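Local coordinates for protein minor fimbrium anchoring subunit Mfa2 (Porphyromonas gingivalis, PDB 5NFI) that sits in the outer membrane as the attachment subunit of the minor fimbriae, holding them to the cell surface through Mfa1 and regulating their length, at residues A[142-156]-A[192-205]. Residues are numbered along the deposited sequence; the frame is centred on the assembly and turned at random.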
loop_
_atom_site.group_PDB
_atom_site.type_symbol
_atom_site.label_atom_id
_atom_site.label_comp_id
_atom_site.label_asym_id
_atom_site.label_seq_id
_atom_site.Cartn_x
_atom_site.Cartn_y
_atom_site.Cartn_z
ATOM N N TYR A 142 -2.000 2.924 1.404
ATOM C CA TYR A 142 -1.503 1.646 0.907
ATOM C C TYR A 142 -0.036 1.417 1.278
ATOM O O TYR A 142 0.412 0.275 1.327
ATOM C CB TYR A 142 -1.627 1.569 -0.613
ATOM C CG TYR A 142 -2.920 0.994 -1.140
ATOM C CD1 TYR A 142 -4.073 0.961 -0.362
ATOM C CD2 TYR A 142 -2.982 0.470 -2.427
ATOM C CE1 TYR A 142 -5.244 0.424 -0.853
ATOM C CE2 TYR A 142 -4.141 -0.065 -2.920
ATOM C CZ TYR A 142 -5.266 -0.088 -2.136
ATOM O OH TYR A 142 -6.425 -0.631 -2.649
ATOM N N THR A 143 0.716 2.506 1.480
ATOM C CA THR A 143 2.065 2.393 2.019
ATOM C C THR A 143 2.033 1.901 3.477
ATOM O O THR A 143 1.091 2.172 4.247
ATOM C CB THR A 143 2.844 3.717 1.977
ATOM O OG1 THR A 143 1.933 4.809 2.113
ATOM C CG2 THR A 143 3.657 3.858 0.693
ATOM N N ASN A 144 3.068 1.156 3.839
ATOM C CA ASN A 144 3.227 0.644 5.188
ATOM C C ASN A 144 4.652 0.849 5.580
ATOM O O ASN A 144 5.546 0.590 4.794
ATOM C CB ASN A 144 2.870 -0.828 5.274
ATOM C CG ASN A 144 1.417 -1.073 5.048
ATOM O OD1 ASN A 144 0.600 -0.850 5.937
ATOM N ND2 ASN A 144 1.079 -1.574 3.864
ATOM N N ARG A 145 4.848 1.332 6.792
ATOM C CA ARG A 145 6.172 1.527 7.346
ATOM C C ARG A 145 6.416 0.401 8.324
ATOM O O ARG A 145 5.668 0.223 9.283
ATOM C CB ARG A 145 6.291 2.898 8.021
ATOM C CG ARG A 145 6.205 4.058 7.041
ATOM C CD ARG A 145 5.745 5.322 7.732
ATOM N NE ARG A 145 4.348 5.226 8.151
ATOM C CZ ARG A 145 3.303 5.445 7.351
ATOM N NH1 ARG A 145 2.064 5.321 7.823
ATOM N NH2 ARG A 145 3.490 5.787 6.078
ATOM N N VAL A 146 7.450 -0.380 8.057
ATOM C CA VAL A 146 7.708 -1.583 8.822
ATOM C C VAL A 146 9.112 -1.565 9.405
ATOM O O VAL A 146 10.097 -1.614 8.668
ATOM C CB VAL A 146 7.537 -2.857 7.960
ATOM C CG1 VAL A 146 7.558 -4.087 8.842
ATOM C CG2 VAL A 146 6.242 -2.811 7.162
ATOM N N THR A 147 9.189 -1.492 10.730
ATOM C CA THR A 147 10.452 -1.558 11.439
ATOM C C THR A 147 10.673 -2.969 11.994
ATOM O O THR A 147 9.767 -3.574 12.593
ATOM C CB THR A 147 10.501 -0.548 12.589
ATOM O OG1 THR A 147 9.992 0.712 12.135
ATOM C CG2 THR A 147 11.923 -0.368 13.090
ATOM N N VAL A 148 11.874 -3.492 11.808
ATOM C CA VAL A 148 12.174 -4.828 12.263
ATOM C C VAL A 148 13.495 -4.842 13.021
ATOM O O VAL A 148 14.492 -4.311 12.550
ATOM C CB VAL A 148 12.246 -5.816 11.094
ATOM C CG1 VAL A 148 12.652 -7.202 11.590
ATOM C CG2 VAL A 148 10.918 -5.873 10.373
ATOM N N SER A 149 13.487 -5.445 14.206
ATOM C CA SER A 149 14.708 -5.627 14.968
ATOM C C SER A 149 14.957 -7.109 15.161
ATOM O O SER A 149 14.032 -7.863 15.483
ATOM C CB SER A 149 14.617 -4.928 16.325
ATOM O OG SER A 149 13.976 -3.672 16.216
ATOM N N VAL A 150 16.199 -7.529 14.933
ATOM C CA VAL A 150 16.638 -8.849 15.367
ATOM C C VAL A 150 17.540 -8.676 16.573
ATOM O O VAL A 150 18.523 -7.930 16.544
ATOM C CB VAL A 150 17.349 -9.623 14.262
ATOM C CG1 VAL A 150 17.805 -10.974 14.782
ATOM C CG2 VAL A 150 16.400 -9.831 13.117
ATOM N N ASP A 151 17.158 -9.375 17.632
ATOM C CA ASP A 151 17.679 -9.180 18.970
ATOM C C ASP A 151 18.508 -10.358 19.470
ATOM O O ASP A 151 18.283 -11.509 19.081
ATOM C CB ASP A 151 16.518 -8.949 19.933
ATOM C CG ASP A 151 16.858 -7.974 21.011
ATOM O OD1 ASP A 151 17.647 -7.049 20.735
ATOM O OD2 ASP A 151 16.347 -8.130 22.135
ATOM N N SER A 152 19.427 -10.049 20.380
ATOM C CA SER A 152 20.288 -11.035 21.016
ATOM C C SER A 152 20.964 -11.890 19.952
ATOM O O SER A 152 20.571 -13.026 19.695
ATOM C CB SER A 152 19.493 -11.890 22.006
ATOM O OG SER A 152 18.323 -12.429 21.418
ATOM N N LEU A 153 21.990 -11.321 19.337
ATOM C CA LEU A 153 22.583 -11.886 18.139
ATOM C C LEU A 153 24.040 -11.453 18.066
ATOM O O LEU A 153 24.327 -10.265 17.982
ATOM C CB LEU A 153 21.796 -11.414 16.908
ATOM C CG LEU A 153 22.020 -11.941 15.495
ATOM C CD1 LEU A 153 21.399 -13.302 15.309
ATOM C CD2 LEU A 153 21.406 -10.962 14.529
ATOM N N PRO A 154 24.974 -12.407 18.123
ATOM C CA PRO A 154 26.368 -11.974 18.059
ATOM C C PRO A 154 26.683 -11.450 16.672
ATOM O O PRO A 154 26.191 -12.011 15.689
ATOM C CB PRO A 154 27.152 -13.255 18.366
ATOM C CG PRO A 154 26.276 -14.340 17.863
ATOM C CD PRO A 154 24.851 -13.873 18.095
ATOM N N HIS A 155 27.473 -10.389 16.593
ATOM C CA HIS A 155 27.806 -9.793 15.302
ATOM C C HIS A 155 26.579 -9.387 14.470
ATOM O O HIS A 155 26.431 -9.839 13.328
ATOM C CB HIS A 155 28.659 -10.762 14.497
ATOM C CG HIS A 155 29.818 -11.300 15.258
ATOM N ND1 HIS A 155 30.744 -10.484 15.865
ATOM C CD2 HIS A 155 30.199 -12.572 15.520
ATOM C CE1 HIS A 155 31.654 -11.231 16.468
ATOM N NE2 HIS A 155 31.351 -12.501 16.265
ATOM N N PRO A 156 25.712 -8.526 15.026
ATOM C CA PRO A 156 24.474 -8.183 14.309
ATOM C C PRO A 156 24.716 -7.536 12.948
ATOM O O PRO A 156 23.803 -7.498 12.134
ATOM C CB PRO A 156 23.775 -7.193 15.256
ATOM C CG PRO A 156 24.892 -6.643 16.121
ATOM C CD PRO A 156 25.871 -7.761 16.274
ATOM N N GLY A 192 22.021 -2.283 19.029
ATOM C CA GLY A 192 22.620 -2.809 20.243
ATOM C C GLY A 192 23.876 -3.610 19.963
ATOM O O GLY A 192 24.241 -3.810 18.805
ATOM N N ASP A 193 24.541 -4.068 21.021
ATOM C CA ASP A 193 25.658 -4.986 20.865
ATOM C C ASP A 193 25.208 -6.251 20.158
ATOM O O ASP A 193 25.989 -6.898 19.465
ATOM C CB ASP A 193 26.264 -5.344 22.219
ATOM C CG ASP A 193 27.247 -4.307 22.710
ATOM O OD1 ASP A 193 28.307 -4.150 22.065
ATOM O OD2 ASP A 193 26.966 -3.660 23.744
ATOM N N SER A 194 23.937 -6.587 20.341
ATOM C CA SER A 194 23.381 -7.830 19.847
ATOM C C SER A 194 22.116 -7.577 19.054
ATOM O O SER A 194 21.339 -8.495 18.811
ATOM C CB SER A 194 23.076 -8.765 21.010
ATOM O OG SER A 194 21.916 -8.325 21.702
ATOM N N THR A 195 21.910 -6.322 18.663
ATOM C CA THR A 195 20.665 -5.916 18.017
ATOM C C THR A 195 20.861 -5.173 16.695
ATOM O O THR A 195 21.699 -4.281 16.584
ATOM C CB THR A 195 19.831 -5.019 18.937
ATOM O OG1 THR A 195 19.918 -5.492 20.286
ATOM C CG2 THR A 195 18.378 -5.024 18.496
ATOM N N CYS A 196 20.063 -5.547 15.698
ATOM C CA CYS A 196 20.092 -4.886 14.395
ATOM C C CYS A 196 18.681 -4.447 14.020
ATOM O O CYS A 196 17.734 -5.217 14.156
ATOM C CB CYS A 196 20.670 -5.816 13.314
ATOM S SG CYS A 196 20.891 -5.018 11.699
ATOM N N ARG A 197 18.546 -3.215 13.539
ATOM C CA ARG A 197 17.247 -2.621 13.238
ATOM C C ARG A 197 17.200 -2.210 11.773
ATOM O O ARG A 197 18.137 -1.612 11.273
ATOM C CB ARG A 197 16.999 -1.414 14.146
ATOM C CG ARG A 197 15.541 -1.116 14.481
ATOM C CD ARG A 197 15.469 0.166 15.318
ATOM N NE ARG A 197 14.133 0.525 15.810
ATOM C CZ ARG A 197 13.592 0.040 16.929
ATOM N NH1 ARG A 197 14.258 -0.861 17.656
ATOM N NH2 ARG A 197 12.378 0.436 17.319
ATOM N N ALA A 198 16.109 -2.534 11.089
ATOM C CA ALA A 198 15.920 -2.196 9.688
ATOM C C ALA A 198 14.565 -1.500 9.473
ATOM O O ALA A 198 13.561 -1.861 10.102
ATOM C CB ALA A 198 16.021 -3.444 8.829
ATOM N N PHE A 199 14.538 -0.500 8.587
ATOM C CA PHE A 199 13.287 0.186 8.272
ATOM C C PHE A 199 12.905 0.066 6.790
ATOM O O PHE A 199 13.683 0.416 5.900
ATOM C CB PHE A 199 13.369 1.654 8.673
ATOM C CG PHE A 199 12.119 2.432 8.367
ATOM C CD1 PHE A 199 11.056 2.433 9.248
ATOM C CD2 PHE A 199 12.003 3.154 7.183
ATOM C CE1 PHE A 199 9.901 3.154 8.957
ATOM C CE2 PHE A 199 10.857 3.861 6.886
ATOM C CZ PHE A 199 9.806 3.866 7.772
ATOM N N PHE A 200 11.698 -0.429 6.542
ATOM C CA PHE A 200 11.200 -0.627 5.187
ATOM C C PHE A 200 9.960 0.226 4.936
ATOM O O PHE A 200 9.097 0.358 5.805
ATOM C CB PHE A 200 10.837 -2.097 4.932
ATOM C CG PHE A 200 11.941 -3.054 5.211
ATOM C CD1 PHE A 200 12.183 -3.500 6.500
ATOM C CD2 PHE A 200 12.741 -3.520 4.187
ATOM C CE1 PHE A 200 13.208 -4.388 6.755
ATOM C CE2 PHE A 200 13.776 -4.414 4.434
ATOM C CZ PHE A 200 14.013 -4.844 5.708
ATOM N N THR A 201 9.858 0.797 3.748
ATOM C CA THR A 201 8.583 1.321 3.339
ATOM C C THR A 201 8.102 0.469 2.180
ATOM O O THR A 201 8.716 0.441 1.105
ATOM C CB THR A 201 8.639 2.802 2.928
ATOM O OG1 THR A 201 9.172 3.578 4.003
ATOM C CG2 THR A 201 7.241 3.290 2.620
ATOM N N THR A 202 7.011 -0.244 2.397
ATOM C CA THR A 202 6.510 -1.103 1.353
ATOM C C THR A 202 5.113 -0.636 0.973
ATOM O O THR A 202 4.584 0.294 1.569
ATOM C CB THR A 202 6.499 -2.577 1.797
ATOM O OG1 THR A 202 6.015 -3.399 0.728
ATOM C CG2 THR A 202 5.613 -2.763 3.004
ATOM N N LEU A 203 4.507 -1.266 -0.018
ATOM C CA LEU A 203 3.169 -0.862 -0.375
ATOM C C LEU A 203 2.199 -1.767 0.368
ATOM O O LEU A 203 2.397 -2.022 1.557
ATOM C CB LEU A 203 2.970 -0.886 -1.891
ATOM C CG LEU A 203 3.899 0.114 -2.596
ATOM C CD1 LEU A 203 3.785 0.013 -4.094
ATOM C CD2 LEU A 203 3.600 1.540 -2.138
ATOM N N LYS A 204 1.146 -2.224 -0.307
ATOM C CA LYS A 204 0.007 -2.844 0.375
ATOM C C LYS A 204 0.351 -4.200 0.995
ATOM O O LYS A 204 1.017 -5.039 0.382
ATOM C CB LYS A 204 -1.172 -2.992 -0.596
ATOM C CG LYS A 204 -2.461 -3.507 0.028
ATOM C CD LYS A 204 -3.550 -2.458 -0.031
ATOM C CE LYS A 204 -4.891 -3.048 -0.439
ATOM N NZ LYS A 204 -5.416 -4.036 0.563
ATOM N N LEU A 205 -0.110 -4.395 2.224
ATOM C CA LEU A 205 0.078 -5.655 2.913
ATOM C C LEU A 205 -1.224 -6.413 2.995
ATOM O O LEU A 205 -2.064 -6.131 3.834
ATOM C CB LEU A 205 0.626 -5.426 4.316
ATOM C CG LEU A 205 1.929 -4.645 4.330
ATOM C CD1 LEU A 205 2.309 -4.322 5.749
ATOM C CD2 LEU A 205 3.004 -5.439 3.635
#
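Val146 and Phe200 exchange two backbone hydrogen bonds, each 2.9 Å: Val146 N to Phe200 O and Phe200 N to Val146 O. Asn144 with Thr202, Val148 with Ala198 and Val150 with Cys196 pair in the same way, and the strands run antiparallel at 164°. Apart from the amide of Asn144, the side chains on this buried face are beta-branched, aromatic or small.

The other face, bearing Arg145, Thr147, Ser149, Arg197, Phe199 and Thr201, is more polar. Phe199 CG lies anti to its backbone N (chi1 179°), which lays the ring beside the aliphatic CB and CG of Arg145, with Phe199 CZ 3.7 Å from Arg145 CB; Thr147 OG1 meets the ring at its edge, in plane. Thr147 CG2 packs against Arg197 NE.

At the two ends of the pair, side chains add to the backbone bonds. With its CG anti to the carbonyl carbon (chi1 -67°), Asn144 has an amide short enough for ND2 to donate to Leu203 O, 2.7 Å away, just past strand 196-202. The oxygen lies in the amide plane, but the donor comes from above the Leu203 carbonyl plane. Leu205 runs past Asn144 in the opposite direction, its CD1 3.4 Å from Asn144 CG. Lys204 lays its methylenes over one Tyr142 ring face, CD 3.4 Å from the centroid in a CH-pi contact. At the far end Thr195 OG1 donates to Asp151 OD1 at 2.8 Å.

Salt bridges lead outward from Arg145 to Glu141 and Asp249, from Lys204 NZ to Glu206 and from Asp151 OD2 to Arg253. Strand 196-202 also pairs with 182-190, and strand 144-151 with 249-258, so this antiparallel pair lies inside a sheet of the transthyretin-like beta-sandwich architecture expected of the fimbrillin superfamily.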